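PDB 7CFU: DNA/pantothenate metabolism flavoprotein from Streptomyces sparsogenes DSM 40356, which probably catalyses the FMN-dependent oxidative decarboxylation of a C-terminal cysteine in a precursor peptide, as enzymes of the cysteine decarboxylase family do. Local coordinates for residues I119-D122 against V123-T127. Sequence-based numbering, arbitrary orientation.
Sequences IADD and VLTAT. With FMN (flavin mononucleotide), chain B.
An aspartate N-cap starts helix 123-130 where the loop from helix 109-117 passes a bound FMN, and the contact is the grip of Asp122 on Thr125. With chi1 at 65°, the Asp122 carboxylate folds back over the first turn, and its OD1 takes two bonds from the same residue. Thr125 N donates to Asp122 OD1 over 2.9 Å in the capping bond, nearly straight at 170° and close to the line of the CG-OD1 bond. Thr125 OG1 donates to Asp122 OD1 over 2.7 Å, on the anti side and 29° out of the carboxylate plane, from the face opposite to that used by the amide. The threonine hydroxyl lies between its own N and carbonyl carbon, which turns it back toward the loop. Ala126 N donates to Asp122 O over 3.0 Å, opening the regular helical pattern, and a water bridges Ile119 O and Thr125 O. The methyl CB of Ala120 rests against Ala126 CA at 3.7 Å. Lys114 of the preceding helix forms a salt bridge with Asp121, while Asn110 of a second subunit accepts a hydrogen bond from Ala120 N. On the ligand side, Ala120 O accepts from two of the ribityl hydroxyls, FMN O3' at 2.6 Å and FMN O4' at 2.9 Å; this FMN is also bound by the second subunit, so the pocket spans the interface. Two donors on one oxygen fix the rotation of the Asp122 carboxylate, and its negative charge at the helix N-terminus is probably stabilised by the helix dipole, close to the cofactor.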
# COMPACT_ATOMS: atom_id res chain seq x y z
N ILE A 119 -9.39 -33.19 0.07
CA ILE A 119 -9.22 -31.79 -0.28
C ILE A 119 -7.77 -31.41 -0.01
O ILE A 119 -7.17 -31.84 0.99
CB ILE A 119 -10.21 -30.93 0.52
CG1 ILE A 119 -11.64 -31.21 0.06
CG2 ILE A 119 -9.85 -29.43 0.46
CD1 ILE A 119 -12.68 -30.77 1.03
N ALA A 120 -7.17 -30.63 -0.91
CA ALA A 120 -5.77 -30.24 -0.80
C ALA A 120 -5.64 -28.77 -1.22
O ALA A 120 -5.03 -28.45 -2.25
CB ALA A 120 -4.89 -31.14 -1.66
N ASP A 121 -6.24 -27.86 -0.45
CA ASP A 121 -6.30 -26.46 -0.86
C ASP A 121 -5.36 -25.56 -0.06
O ASP A 121 -5.53 -24.33 -0.08
CB ASP A 121 -7.74 -25.93 -0.79
CG ASP A 121 -8.32 -25.91 0.61
OD1 ASP A 121 -7.63 -26.32 1.58
OD2 ASP A 121 -9.48 -25.48 0.75
N ASP A 122 -4.41 -26.14 0.67
CA ASP A 122 -3.29 -25.40 1.24
C ASP A 122 -2.12 -26.37 1.36
O ASP A 122 -2.25 -27.56 1.04
CB ASP A 122 -3.64 -24.76 2.60
CG ASP A 122 -3.95 -25.79 3.70
OD1 ASP A 122 -3.93 -27.01 3.44
OD2 ASP A 122 -4.21 -25.35 4.84
N VAL A 123 -0.98 -25.87 1.83
CA VAL A 123 0.22 -26.71 1.87
C VAL A 123 -0.01 -27.93 2.76
O VAL A 123 0.34 -29.06 2.39
CB VAL A 123 1.45 -25.90 2.32
CG1 VAL A 123 2.63 -26.83 2.56
CG2 VAL A 123 1.83 -24.88 1.26
N LEU A 124 -0.62 -27.73 3.94
CA LEU A 124 -0.77 -28.84 4.88
C LEU A 124 -1.58 -29.97 4.27
O LEU A 124 -1.13 -31.12 4.26
CB LEU A 124 -1.44 -28.36 6.17
CG LEU A 124 -1.64 -29.49 7.20
CD1 LEU A 124 -0.29 -30.10 7.59
CD2 LEU A 124 -2.40 -29.02 8.43
N THR A 125 -2.77 -29.67 3.74
CA THR A 125 -3.63 -30.75 3.28
C THR A 125 -3.10 -31.36 1.99
O THR A 125 -3.36 -32.54 1.72
CB THR A 125 -5.06 -30.25 3.09
OG1 THR A 125 -5.08 -29.14 2.19
CG2 THR A 125 -5.67 -29.84 4.44
N ALA A 126 -2.35 -30.59 1.20
CA ALA A 126 -1.66 -31.15 0.05
C ALA A 126 -0.54 -32.08 0.49
O ALA A 126 -0.30 -33.12 -0.14
CB ALA A 126 -1.10 -30.04 -0.84
N THR A 127 0.16 -31.72 1.56
CA THR A 127 1.22 -32.58 2.07
C THR A 127 0.68 -33.91 2.57
O THR A 127 1.35 -34.94 2.43
CB THR A 127 1.97 -31.83 3.17
OG1 THR A 127 2.51 -30.62 2.63
CG2 THR A 127 3.11 -32.68 3.72
N1 FMN B . -1.23 -30.65 -6.87
C2 FMN B . -1.72 -31.69 -7.64
O2 FMN B . -2.70 -32.32 -7.25
N3 FMN B . -1.10 -32.01 -8.84
C4 FMN B . 0.01 -31.31 -9.28
O4 FMN B . 0.57 -31.61 -10.34
C4A FMN B . 0.50 -30.26 -8.51
N5 FMN B . 1.60 -29.54 -8.93
C5A FMN B . 2.08 -28.49 -8.16
C6 FMN B . 3.18 -27.77 -8.60
C7 FMN B . 3.67 -26.72 -7.83
C7M FMN B . 4.87 -25.93 -8.29
C8 FMN B . 3.04 -26.38 -6.63
C8M FMN B . 3.59 -25.24 -5.82
C9 FMN B . 1.93 -27.11 -6.19
C9A FMN B . 1.45 -28.17 -6.96
N10 FMN B . 0.34 -28.91 -6.54
C10 FMN B . -0.13 -29.94 -7.31
C1' FMN B . -0.37 -28.58 -5.26
C2' FMN B . -1.56 -27.70 -5.63
O2' FMN B . -1.09 -26.51 -6.25
C3' FMN B . -2.37 -27.41 -4.36
O3' FMN B . -3.02 -28.58 -3.93
C4' FMN B . -3.38 -26.29 -4.59
O4' FMN B . -4.07 -26.02 -3.39
C5' FMN B . -4.38 -26.66 -5.67
O5' FMN B . -5.09 -25.47 -5.95
P FMN B . -6.26 -25.43 -7.05
O1P FMN B . -7.32 -24.43 -6.62
O2P FMN B . -5.64 -25.03 -8.37
O3P FMN B . -6.85 -26.82 -7.18
O HOH W 1 -5.81 -33.94 2.19